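Local coordinates for protoporphyrinogen oxidase (Exiguobacterium sibiricum, PDB 3LOV), which binds FAD and probably oxidises coproporphyrinogen III to coproporphyrin III with molecular oxygen in haem b biosynthesis, at residues I285-V290 / G439-G444; Q289-L294 / P300-L305; P156-A161 / G199-G204. All blocks are in the same frame, centred on the assembly; numbering follows the deposited sequence.

Contact 1: I285-V290 / G439-G444; sequences IPHPQV and GLAYDG. With FAD (flavin-adenine dinucleotide), chain B.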
loop_
_atom_site.group_PDB
_atom_site.type_symbol
_atom_site.label_atom_id
_atom_site.label_comp_id
_atom_site.label_asym_id
_atom_site.label_seq_id
_atom_site.Cartn_x
_atom_site.Cartn_y
_atom_site.Cartn_z
ATOM N N ILE A 285 3.070 2.782 15.314
ATOM C CA ILE A 285 3.266 1.352 15.367
ATOM C C ILE A 285 1.950 0.644 14.986
ATOM O O ILE A 285 0.931 1.296 14.856
ATOM C CB ILE A 285 3.677 0.903 16.770
ATOM C CG1 ILE A 285 2.536 1.125 17.785
ATOM C CG2 ILE A 285 4.976 1.591 17.173
ATOM C CD1 ILE A 285 2.900 0.655 19.222
ATOM N N PRO A 286 1.991 -0.673 14.781
ATOM C CA PRO A 286 0.758 -1.338 14.351
ATOM C C PRO A 286 -0.397 -1.110 15.341
ATOM O O PRO A 286 -0.214 -1.187 16.566
ATOM C CB PRO A 286 1.148 -2.813 14.322
ATOM C CG PRO A 286 2.650 -2.835 14.055
ATOM C CD PRO A 286 3.191 -1.529 14.600
ATOM N N HIS A 287 -1.577 -0.889 14.794
ATOM C CA HIS A 287 -2.753 -0.516 15.567
ATOM C C HIS A 287 -3.210 -1.494 16.708
ATOM O O HIS A 287 -3.720 -1.047 17.724
ATOM C CB HIS A 287 -3.908 -0.131 14.609
ATOM C CG HIS A 287 -4.476 -1.277 13.828
ATOM N ND1 HIS A 287 -3.987 -1.659 12.595
ATOM C CD2 HIS A 287 -5.493 -2.125 14.104
ATOM C CE1 HIS A 287 -4.662 -2.705 12.160
ATOM N NE2 HIS A 287 -5.610 -2.984 13.036
ATOM N N PRO A 288 -2.995 -2.798 16.570
ATOM C CA PRO A 288 -3.311 -3.665 17.728
ATOM C C PRO A 288 -2.384 -3.444 18.935
ATOM O O PRO A 288 -2.757 -3.786 20.047
ATOM C CB PRO A 288 -3.120 -5.087 17.194
ATOM C CG PRO A 288 -2.986 -4.952 15.685
ATOM C CD PRO A 288 -2.465 -3.564 15.431
ATOM N N GLN A 289 -1.182 -2.917 18.720
ATOM C CA GLN A 289 -0.363 -2.522 19.845
ATOM C C GLN A 289 -0.869 -1.228 20.427
ATOM O O GLN A 289 -0.744 -1.026 21.624
ATOM C CB GLN A 289 1.110 -2.398 19.476
ATOM C CG GLN A 289 1.793 -3.706 19.000
ATOM C CD GLN A 289 3.259 -3.480 18.855
ATOM O OE1 GLN A 289 3.888 -2.974 19.777
ATOM N NE2 GLN A 289 3.822 -3.821 17.706
ATOM N N VAL A 290 -1.484 -0.365 19.618
ATOM C CA VAL A 290 -2.118 0.853 20.135
ATOM C C VAL A 290 -3.217 0.522 21.133
ATOM O O VAL A 290 -3.302 1.097 22.234
ATOM C CB VAL A 290 -2.678 1.747 18.987
ATOM C CG1 VAL A 290 -3.514 2.894 19.552
ATOM C CG2 VAL A 290 -1.523 2.266 18.088
ATOM N N GLY A 439 0.034 6.768 10.663
ATOM C CA GLY A 439 0.440 5.573 9.975
ATOM C C GLY A 439 -0.620 4.909 9.129
ATOM O O GLY A 439 -1.709 5.434 8.909
ATOM N N LEU A 440 -0.285 3.717 8.658
ATOM C CA LEU A 440 -1.061 3.095 7.580
ATOM C C LEU A 440 -2.447 2.619 7.983
ATOM O O LEU A 440 -3.279 2.368 7.102
ATOM C CB LEU A 440 -0.278 1.965 6.949
ATOM C CG LEU A 440 -0.293 0.539 7.510
ATOM C CD1 LEU A 440 0.177 -0.330 6.340
ATOM C CD2 LEU A 440 0.594 0.349 8.732
ATOM N N ALA A 441 -2.697 2.513 9.291
ATOM C CA ALA A 441 -4.028 2.089 9.780
ATOM C C ALA A 441 -5.046 3.196 9.552
ATOM O O ALA A 441 -6.276 2.949 9.525
ATOM C CB ALA A 441 -3.980 1.804 11.258
ATOM N N TYR A 442 -4.532 4.430 9.450
ATOM C CA TYR A 442 -5.398 5.605 9.661
ATOM C C TYR A 442 -5.903 6.335 8.435
ATOM O O TYR A 442 -7.119 6.406 8.219
ATOM C CB TYR A 442 -4.742 6.568 10.657
ATOM C CG TYR A 442 -4.261 5.827 11.899
ATOM C CD1 TYR A 442 -5.171 5.394 12.861
ATOM C CD2 TYR A 442 -2.917 5.528 12.094
ATOM C CE1 TYR A 442 -4.772 4.680 13.973
ATOM C CE2 TYR A 442 -2.501 4.829 13.235
ATOM C CZ TYR A 442 -3.426 4.377 14.142
ATOM O OH TYR A 442 -3.058 3.655 15.265
ATOM N N ASP A 443 -4.991 6.936 7.683
ATOM C CA ASP A 443 -5.349 7.918 6.657
ATOM C C ASP A 443 -4.902 7.474 5.228
ATOM O O ASP A 443 -4.510 8.298 4.411
ATOM C CB ASP A 443 -4.689 9.259 6.984
ATOM C CG ASP A 443 -4.930 9.714 8.420
ATOM O OD1 ASP A 443 -6.084 9.707 8.848
ATOM O OD2 ASP A 443 -3.941 10.092 9.106
ATOM N N GLY A 444 -4.945 6.171 4.955
ATOM C CA GLY A 444 -4.495 5.634 3.675
ATOM C C GLY A 444 -3.289 4.761 3.899
ATOM O O GLY A 444 -2.398 5.096 4.665
HETATM P PA FAD B . 5.710 0.275 9.306
HETATM O O1A FAD B . 6.538 0.355 8.068
HETATM O O2A FAD B . 5.027 -1.002 9.625
HETATM O O5B FAD B . 6.623 0.685 10.543
HETATM C C5B FAD B . 6.260 0.428 11.875
HETATM C C4B FAD B . 7.523 0.564 12.734
HETATM O O4B FAD B . 7.195 0.521 14.125
HETATM C C3B FAD B . 8.506 -0.547 12.427
HETATM O O3B FAD B . 9.822 -0.052 12.255
HETATM C C2B FAD B . 8.354 -1.422 13.656
HETATM O O2B FAD B . 9.512 -2.104 13.987
HETATM C C1B FAD B . 8.030 -0.418 14.742
HETATM N N9A FAD B . 7.352 -0.960 15.930
HETATM C C8A FAD B . 6.425 -1.969 16.077
HETATM N N7A FAD B . 6.090 -2.103 17.385
HETATM C C5A FAD B . 6.810 -1.177 18.088
HETATM C C6A FAD B . 6.880 -0.825 19.438
HETATM N N6A FAD B . 6.115 -1.423 20.348
HETATM N N1A FAD B . 7.736 0.187 19.841
HETATM C C2A FAD B . 8.485 0.876 18.917
HETATM N N3A FAD B . 8.395 0.545 17.577
HETATM C C4A FAD B . 7.596 -0.467 17.184
HETATM N N1 FAD B . 2.769 1.622 -0.352
HETATM C C2 FAD B . 3.048 2.318 -1.497
HETATM O O2 FAD B . 2.898 3.546 -1.539
HETATM N N3 FAD B . 3.473 1.643 -2.613
HETATM C C4 FAD B . 3.609 0.303 -2.635
HETATM O O4 FAD B . 4.022 -0.226 -3.650
HETATM C C4X FAD B . 3.303 -0.430 -1.508
HETATM N N5 FAD B . 3.488 -1.803 -1.508
HETATM C C5X FAD B . 3.191 -2.516 -0.344
HETATM C C6 FAD B . 3.331 -3.908 -0.330
HETATM C C7 FAD B . 3.034 -4.637 0.834
HETATM C C7M FAD B . 3.195 -6.129 0.845
HETATM C C8 FAD B . 2.629 -3.972 2.006
HETATM C C8M FAD B . 2.284 -4.721 3.281
HETATM C C9 FAD B . 2.500 -2.587 2.009
HETATM C C9A FAD B . 2.772 -1.842 0.838
HETATM N N10 FAD B . 2.642 -0.448 0.837
HETATM C C10 FAD B . 2.903 0.251 -0.348
HETATM C "C1'" FAD B . 2.182 0.345 2.038
HETATM C "C2'" FAD B . 3.429 0.880 2.784
HETATM O "O2'" FAD B . 4.159 -0.196 3.244
HETATM C "C3'" FAD B . 3.081 1.781 3.977
HETATM O "O3'" FAD B . 2.641 3.011 3.416
HETATM C "C4'" FAD B . 4.252 2.114 4.936
HETATM O "O4'" FAD B . 5.323 1.190 4.956
HETATM C "C5'" FAD B . 3.783 2.194 6.376
HETATM O "O5'" FAD B . 4.845 2.645 7.177
HETATM P P FAD B . 4.595 2.877 8.719
HETATM O O1P FAD B . 3.234 3.457 9.001
HETATM O O2P FAD B . 5.748 3.561 9.413
HETATM O O3P FAD B . 4.527 1.360 9.327
HETATM O O HOH W 1 -0.326 3.801 15.311
#

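Contact 2: Q289-L294 / P300-L305; sequences QVVQLL and PELEQL. With FAD (flavin-adenine dinucleotide), chain B.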
loop_
_atom_site.group_PDB
_atom_site.type_symbol
_atom_site.label_atom_id
_atom_site.label_comp_id
_atom_site.label_asym_id
_atom_site.label_seq_id
_atom_site.Cartn_x
_atom_site.Cartn_y
_atom_site.Cartn_z
ATOM N N GLN A 289 -1.182 -2.917 18.720
ATOM C CA GLN A 289 -0.363 -2.522 19.845
ATOM C C GLN A 289 -0.869 -1.228 20.427
ATOM O O GLN A 289 -0.744 -1.026 21.624
ATOM C CB GLN A 289 1.110 -2.398 19.476
ATOM C CG GLN A 289 1.793 -3.706 19.000
ATOM C CD GLN A 289 3.259 -3.480 18.855
ATOM O OE1 GLN A 289 3.888 -2.974 19.777
ATOM N NE2 GLN A 289 3.822 -3.821 17.706
ATOM N N VAL A 290 -1.484 -0.365 19.618
ATOM C CA VAL A 290 -2.118 0.853 20.135
ATOM C C VAL A 290 -3.217 0.522 21.133
ATOM O O VAL A 290 -3.302 1.097 22.234
ATOM C CB VAL A 290 -2.678 1.747 18.987
ATOM C CG1 VAL A 290 -3.514 2.894 19.552
ATOM C CG2 VAL A 290 -1.523 2.266 18.088
ATOM N N VAL A 291 -4.070 -0.406 20.749
ATOM C CA VAL A 291 -5.175 -0.846 21.597
ATOM C C VAL A 291 -4.642 -1.371 22.931
ATOM O O VAL A 291 -5.174 -1.011 23.975
ATOM C CB VAL A 291 -6.005 -1.970 20.923
ATOM C CG1 VAL A 291 -6.977 -2.606 21.922
ATOM C CG2 VAL A 291 -6.695 -1.433 19.655
ATOM N N GLN A 292 -3.589 -2.180 22.894
ATOM C CA GLN A 292 -3.046 -2.779 24.116
ATOM C C GLN A 292 -2.354 -1.739 25.001
ATOM O O GLN A 292 -2.469 -1.799 26.210
ATOM C CB GLN A 292 -2.025 -3.851 23.809
ATOM C CG GLN A 292 -2.540 -5.240 23.846
ATOM C CD GLN A 292 -1.396 -6.227 23.872
ATOM O OE1 GLN A 292 -0.447 -6.107 23.092
ATOM N NE2 GLN A 292 -1.465 -7.194 24.779
ATOM N N LEU A 293 -1.611 -0.817 24.386
ATOM C CA LEU A 293 -0.892 0.235 25.114
ATOM C C LEU A 293 -1.801 1.290 25.741
ATOM O O LEU A 293 -1.382 2.003 26.669
ATOM C CB LEU A 293 0.112 0.945 24.182
ATOM C CG LEU A 293 1.345 0.162 23.712
ATOM C CD1 LEU A 293 2.010 0.974 22.613
ATOM C CD2 LEU A 293 2.338 -0.184 24.827
ATOM N N LEU A 294 -3.036 1.422 25.247
ATOM C CA LEU A 294 -3.957 2.455 25.757
ATOM C C LEU A 294 -5.225 1.840 26.331
ATOM O O LEU A 294 -6.310 2.027 25.787
ATOM C CB LEU A 294 -4.287 3.488 24.674
ATOM C CG LEU A 294 -3.106 4.166 23.970
ATOM C CD1 LEU A 294 -3.591 4.929 22.703
ATOM C CD2 LEU A 294 -2.295 5.101 24.941
ATOM N N PRO A 300 -12.912 -0.038 19.822
ATOM C CA PRO A 300 -13.361 -1.242 19.112
ATOM C C PRO A 300 -13.100 -1.112 17.609
ATOM O O PRO A 300 -12.855 -2.121 16.946
ATOM C CB PRO A 300 -14.870 -1.285 19.406
ATOM C CG PRO A 300 -15.243 0.135 19.717
ATOM C CD PRO A 300 -14.034 0.690 20.437
ATOM N N GLU A 301 -13.162 0.123 17.088
ATOM C CA GLU A 301 -12.847 0.382 15.674
ATOM C C GLU A 301 -11.483 -0.197 15.318
ATOM O O GLU A 301 -11.331 -0.865 14.296
ATOM C CB GLU A 301 -12.854 1.863 15.342
ATOM C CG GLU A 301 -14.192 2.542 15.531
ATOM C CD GLU A 301 -14.447 2.998 16.978
ATOM O OE1 GLU A 301 -13.659 2.700 17.895
ATOM O OE2 GLU A 301 -15.419 3.721 17.189
ATOM N N LEU A 302 -10.501 -0.011 16.185
ATOM C CA LEU A 302 -9.184 -0.599 15.946
ATOM C C LEU A 302 -9.135 -2.107 16.197
ATOM O O LEU A 302 -8.386 -2.805 15.523
ATOM C CB LEU A 302 -8.105 0.105 16.769
ATOM C CG LEU A 302 -7.778 1.533 16.353
ATOM C CD1 LEU A 302 -6.482 1.976 17.066
ATOM C CD2 LEU A 302 -7.611 1.674 14.858
ATOM N N GLU A 303 -9.914 -2.619 17.163
ATOM C CA GLU A 303 -9.979 -4.090 17.385
ATOM C C GLU A 303 -10.582 -4.822 16.168
ATOM O O GLU A 303 -10.225 -5.933 15.878
ATOM C CB GLU A 303 -10.808 -4.436 18.635
ATOM C CG GLU A 303 -10.169 -3.974 19.930
ATOM C CD GLU A 303 -11.131 -3.902 21.113
ATOM O OE1 GLU A 303 -12.356 -4.062 20.948
ATOM O OE2 GLU A 303 -10.648 -3.621 22.219
ATOM N N GLN A 304 -11.518 -4.188 15.488
ATOM C CA GLN A 304 -12.153 -4.777 14.307
ATOM C C GLN A 304 -11.479 -4.447 12.997
ATOM O O GLN A 304 -11.959 -4.872 11.966
ATOM C CB GLN A 304 -13.601 -4.284 14.239
ATOM C CG GLN A 304 -14.419 -4.828 15.401
ATOM C CD GLN A 304 -15.621 -3.965 15.703
ATOM O OE1 GLN A 304 -16.359 -3.545 14.807
ATOM N NE2 GLN A 304 -15.810 -3.667 16.971
ATOM N N LEU A 305 -10.369 -3.705 13.005
ATOM C CA LEU A 305 -9.639 -3.431 11.773
ATOM C C LEU A 305 -8.721 -4.597 11.474
ATOM O O LEU A 305 -7.694 -4.779 12.119
ATOM C CB LEU A 305 -8.872 -2.106 11.892
ATOM C CG LEU A 305 -8.183 -1.550 10.653
ATOM C CD1 LEU A 305 -9.194 -1.195 9.577
ATOM C CD2 LEU A 305 -7.308 -0.353 11.023
HETATM P PA FAD B . 5.710 0.275 9.306
HETATM O O1A FAD B . 6.538 0.355 8.068
HETATM O O2A FAD B . 5.027 -1.002 9.625
HETATM O O5B FAD B . 6.623 0.685 10.543
HETATM C C5B FAD B . 6.260 0.428 11.875
HETATM C C4B FAD B . 7.523 0.564 12.734
HETATM O O4B FAD B . 7.195 0.521 14.125
HETATM C C3B FAD B . 8.506 -0.547 12.427
HETATM O O3B FAD B . 9.822 -0.052 12.255
HETATM C C2B FAD B . 8.354 -1.422 13.656
HETATM O O2B FAD B . 9.512 -2.104 13.987
HETATM C C1B FAD B . 8.030 -0.418 14.742
HETATM N N9A FAD B . 7.352 -0.960 15.930
HETATM C C8A FAD B . 6.425 -1.969 16.077
HETATM N N7A FAD B . 6.090 -2.103 17.385
HETATM C C5A FAD B . 6.810 -1.177 18.088
HETATM C C6A FAD B . 6.880 -0.825 19.438
HETATM N N6A FAD B . 6.115 -1.423 20.348
HETATM N N1A FAD B . 7.736 0.187 19.841
HETATM C C2A FAD B . 8.485 0.876 18.917
HETATM N N3A FAD B . 8.395 0.545 17.577
HETATM C C4A FAD B . 7.596 -0.467 17.184
HETATM N N1 FAD B . 2.769 1.622 -0.352
HETATM C C2 FAD B . 3.048 2.318 -1.497
HETATM O O2 FAD B . 2.898 3.546 -1.539
HETATM N N3 FAD B . 3.473 1.643 -2.613
HETATM C C4 FAD B . 3.609 0.303 -2.635
HETATM O O4 FAD B . 4.022 -0.226 -3.650
HETATM C C4X FAD B . 3.303 -0.430 -1.508
HETATM N N5 FAD B . 3.488 -1.803 -1.508
HETATM C C5X FAD B . 3.191 -2.516 -0.344
HETATM C C6 FAD B . 3.331 -3.908 -0.330
HETATM C C7 FAD B . 3.034 -4.637 0.834
HETATM C C7M FAD B . 3.195 -6.129 0.845
HETATM C C8 FAD B . 2.629 -3.972 2.006
HETATM C C8M FAD B . 2.284 -4.721 3.281
HETATM C C9 FAD B . 2.500 -2.587 2.009
HETATM C C9A FAD B . 2.772 -1.842 0.838
HETATM N N10 FAD B . 2.642 -0.448 0.837
HETATM C C10 FAD B . 2.903 0.251 -0.348
HETATM C "C1'" FAD B . 2.182 0.345 2.038
HETATM C "C2'" FAD B . 3.429 0.880 2.784
HETATM O "O2'" FAD B . 4.159 -0.196 3.244
HETATM C "C3'" FAD B . 3.081 1.781 3.977
HETATM O "O3'" FAD B . 2.641 3.011 3.416
HETATM C "C4'" FAD B . 4.252 2.114 4.936
HETATM O "O4'" FAD B . 5.323 1.190 4.956
HETATM C "C5'" FAD B . 3.783 2.194 6.376
HETATM O "O5'" FAD B . 4.845 2.645 7.177
HETATM P P FAD B . 4.595 2.877 8.719
HETATM O O1P FAD B . 3.234 3.457 9.001
HETATM O O2P FAD B . 5.748 3.561 9.413
HETATM O O3P FAD B . 4.527 1.360 9.327
#

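Contact 3: P156-A161 / G199-G204; sequences PRLGDA and GSLFEG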
loop_
_atom_site.group_PDB
_atom_site.type_symbol
_atom_site.label_atom_id
_atom_site.label_comp_id
_atom_site.label_asym_id
_atom_site.label_seq_id
_atom_site.Cartn_x
_atom_site.Cartn_y
_atom_site.Cartn_z
ATOM N N PRO A 156 -24.330 -3.594 -10.047
ATOM C CA PRO A 156 -25.559 -3.309 -10.810
ATOM C C PRO A 156 -25.343 -2.571 -12.152
ATOM O O PRO A 156 -26.203 -2.639 -13.031
ATOM C CB PRO A 156 -26.403 -2.441 -9.847
ATOM C CG PRO A 156 -25.683 -2.491 -8.498
ATOM C CD PRO A 156 -24.295 -2.955 -8.714
ATOM N N ARG A 157 -24.223 -1.862 -12.291
ATOM C CA ARG A 157 -23.931 -1.083 -13.480
ATOM C C ARG A 157 -23.188 -1.875 -14.532
ATOM O O ARG A 157 -23.333 -1.597 -15.717
ATOM C CB ARG A 157 -23.121 0.171 -13.116
ATOM C CG ARG A 157 -23.916 1.162 -12.240
ATOM C CD ARG A 157 -23.072 2.314 -11.639
ATOM N NE ARG A 157 -23.968 3.317 -11.084
ATOM C CZ ARG A 157 -24.684 3.158 -9.959
ATOM N NH1 ARG A 157 -24.570 2.068 -9.201
ATOM N NH2 ARG A 157 -25.540 4.083 -9.590
ATOM N N LEU A 158 -22.349 -2.816 -14.100
ATOM C CA LEU A 158 -21.431 -3.517 -14.993
ATOM C C LEU A 158 -21.619 -5.038 -15.012
ATOM O O LEU A 158 -21.031 -5.718 -15.863
ATOM C CB LEU A 158 -19.962 -3.235 -14.612
ATOM C CG LEU A 158 -19.498 -1.803 -14.640
ATOM C CD1 LEU A 158 -18.140 -1.681 -13.848
ATOM C CD2 LEU A 158 -19.436 -1.282 -16.105
ATOM N N GLY A 159 -22.391 -5.569 -14.068
ATOM C CA GLY A 159 -22.565 -7.007 -13.937
ATOM C C GLY A 159 -21.469 -7.718 -13.145
ATOM O O GLY A 159 -20.331 -7.227 -12.995
ATOM N N ASP A 160 -21.813 -8.899 -12.651
ATOM C CA ASP A 160 -20.929 -9.658 -11.759
ATOM C C ASP A 160 -19.690 -10.174 -12.448
ATOM O O ASP A 160 -18.585 -10.086 -11.886
ATOM C CB ASP A 160 -21.661 -10.844 -11.136
ATOM C CG ASP A 160 -22.781 -10.435 -10.226
ATOM O OD1 ASP A 160 -22.688 -9.431 -9.465
ATOM O OD2 ASP A 160 -23.778 -11.168 -10.225
ATOM N N ALA A 161 -19.847 -10.683 -13.666
ATOM C CA ALA A 161 -18.721 -11.217 -14.409
ATOM C C ALA A 161 -17.575 -10.213 -14.565
ATOM O O ALA A 161 -16.405 -10.541 -14.337
ATOM C CB ALA A 161 -19.186 -11.727 -15.818
ATOM N N GLY A 199 -24.220 11.616 -16.916
ATOM C CA GLY A 199 -25.525 10.907 -16.803
ATOM C C GLY A 199 -25.515 9.364 -16.876
ATOM O O GLY A 199 -26.530 8.722 -16.644
ATOM N N SER A 200 -24.384 8.761 -17.199
ATOM C CA SER A 200 -24.257 7.300 -17.161
ATOM C C SER A 200 -22.807 6.944 -16.857
ATOM O O SER A 200 -21.916 7.731 -17.171
ATOM C CB SER A 200 -24.707 6.697 -18.523
ATOM O OG SER A 200 -23.792 6.993 -19.562
ATOM N N LEU A 201 -22.555 5.760 -16.279
ATOM C CA LEU A 201 -21.189 5.352 -15.966
ATOM C C LEU A 201 -20.273 5.237 -17.182
ATOM O O LEU A 201 -19.105 5.690 -17.144
ATOM C CB LEU A 201 -21.172 4.034 -15.164
ATOM C CG LEU A 201 -19.733 3.582 -14.800
ATOM C CD1 LEU A 201 -18.995 4.652 -14.006
ATOM C CD2 LEU A 201 -19.740 2.255 -14.015
ATOM N N PHE A 202 -20.778 4.609 -18.250
ATOM C CA PHE A 202 -20.051 4.483 -19.522
ATOM C C PHE A 202 -19.590 5.844 -20.085
ATOM O O PHE A 202 -18.440 6.002 -20.466
ATOM C CB PHE A 202 -20.969 3.794 -20.521
ATOM C CG PHE A 202 -20.404 3.632 -21.902
ATOM C CD1 PHE A 202 -19.294 2.834 -22.126
ATOM C CD2 PHE A 202 -21.042 4.205 -22.998
ATOM C CE1 PHE A 202 -18.805 2.639 -23.413
ATOM C CE2 PHE A 202 -20.565 4.008 -24.296
ATOM C CZ PHE A 202 -19.445 3.230 -24.504
ATOM N N GLU A 203 -20.473 6.832 -20.100
ATOM C CA GLU A 203 -20.088 8.172 -20.598
ATOM C C GLU A 203 -19.263 8.954 -19.571
ATOM O O GLU A 203 -18.488 9.847 -19.923
ATOM C CB GLU A 203 -21.314 8.965 -21.030
ATOM C CG GLU A 203 -22.065 8.366 -22.264
ATOM C CD GLU A 203 -21.355 8.479 -23.619
ATOM O OE1 GLU A 203 -20.264 9.073 -23.709
ATOM O OE2 GLU A 203 -21.923 7.971 -24.623
ATOM N N GLY A 204 -19.396 8.601 -18.306
ATOM C CA GLY A 204 -18.528 9.179 -17.288
ATOM C C GLY A 204 -17.090 8.731 -17.467
ATOM O O GLY A 204 -16.166 9.549 -17.422
#

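Contact 1: I285-V290 / G439-G444
Tyr442 brings its hydroxyl against the flank of helix 287-293, where OH lies 3.5 Å from CG2 of Val290 and close to CB of His287. Both segments follow strands of the parallel sheet of a Rossmann-type FAD-binding fold: 285-290 comes after strand 280-283, and the loop 439-444 comes after the neighbouring strand 435-437. Beside the tyrosine, the methyl CB of Ala441 approaches the imidazole of His287 obliquely, 3.7 Å from ND1. No direct hydrogen bond joins the segments. A water bridges them instead, giving a proton to Ile285 O at 2.8 Å and pairing with Tyr442 OH, so that the buried phenol has a polar partner.

The tyrosine ring is steadied from within its own loop, because Ala441 CB sits over the ring centre, 3.7 Å above the plane. Ile421 and Arg425 of helix 417-431 also touch the side chain. In His287, chi1 of 69° swings the ring towards the loop and its turn about CB-CG (chi2 -90°) puts ND1 by the alanine, while NE2 bonds to Leu305 O and fixes the turn of the imidazole.

Further out, both segments border the cofactor. Gly439 runs past the pyrophosphate at backbone angles that would press a CB against the preceding carbonyl oxygen, and a CB there would also crowd FAD O1P. At the adenine end, Pro286 CD comes within 3.6 Å of FAD C8A, and Ile285 lays its CG2 methyl over the purine face, 3.3 Å from FAD C4A.

Contact 2: Q289-L294 / P300-L305
Val291 and Leu302 slide past one another in opposite directions, with the CG2 methyl of the valine 3.6 Å from CB of the leucine. This pair joins two consecutive short helices of the FAD-binding fold, 287-293 and 300-303, connected by a short loop. The first packs on strand 435-437 of the parallel sheet, and the second lies against helix 417-431. Val291 has CG1 anti to its backbone N (chi1 169°). Its two methyls therefore serve different partners, CG2 facing the leucine and CG1 the glutamate next to it.

Leu302 reaches further with CD1, which meets Val290 CG1 at 4.0 Å. The two side chains cross obliquely, and Val290 also touches Leu437 of strand 435-437. Towards the solvent the contact changes character. Glu303 runs out extended and crosses Val291 at about a right angle, with the stem of the acid, CG, 4.0 Å from Val291 CG1. Glu301 of the same turn forms a salt bridge with Arg423 of helix 417-431.

Gln289 takes no part in this packing. It leaves the same helix for the cofactor, its chain extended beyond CG and its amide turned so that both ends meet the adenine: FAD N6A donates to OE1 at 2.8 Å with an angle of 159°, and NE2 donates to FAD N7A at 2.9 Å along a more bent path. A leucine here would probably leave N6A and N7A without these mates and the adenine less firmly held at this position. On the solvent side of the helix pair, the carboxylate oxygen Glu303 OE2 lies 3.8 Å from Val291 CG1.

Contact 3: P156-A161 / G199-G204
Leu201 makes the apolar part of this contact with a single methyl, CD2, set against Arg157 and Leu158. On the arginine it touches the aliphatic stem, standing 4.1 Å from Arg157 CB and equally far from Arg157 CD. On the neighbouring residue it meets Leu158 CG at 4.1 Å. The leucine crosses both side chains at about a right angle, with CD2 as the touching atom. Leu201 points its CG directly opposite the backbone N (chi1 -179°) and extends from the start of helix 201-207 to the end of helix 150-158. Ile109 of the short strand 109-110 touches both leucines, and Leu134 of helix 124-135 packs on Leu158.

The polar interactions of these residues lead elsewhere. Beyond its stem, Arg157 runs extended as far as NE, which forms a salt bridge with Glu195 of helix 189-198. NH1 bonds to Tyr153 O and NH2, weakly, to Arg142 O. With all three nitrogens engaged, the buried guanidinium is held against rotation, and its charge is probably balanced by the glutamate. These helices build a lobe remote from the FAD site, which probably corresponds in position to the helical membrane-binding domain of mitochondrial relatives, although this enzyme is cytoplasmic.

Backbone turns and caps place the segments. Gly159 has a positive phi of 84° where helix 150-158 gives way to helix 160-172, and a CB there would jam against the preceding carbonyl oxygen. Gly199 likewise leaves helix 189-198 with positive phi. Ser200 then N-caps the next helix: its OG accepts a weak bond from Glu203 N at 3.4 Å, and its carbonyl O takes Gly204 N at 2.9 Å.

Contacts 1 and 2 are neighbours, their centres about 9 Å apart. Both draw on helix 287-293, whose Val290 meets both loop 439-444 and helix 300-303, while Gln289 reaches FAD. His287 of contact 1 also ties down the end of segment 300-305 of contact 2. Contact 1 is buried and includes a water-mediated link, whereas contact 2 is aliphatic, partly buried packing that runs out to an exposed glutamate. Contact 3 lies about 34 Å from contact 1 and 38 Å from contact 2 between centres, in the helical lobe. It too is buried, but it has no cofactor nearby and combines methyl packing with a buried arginine.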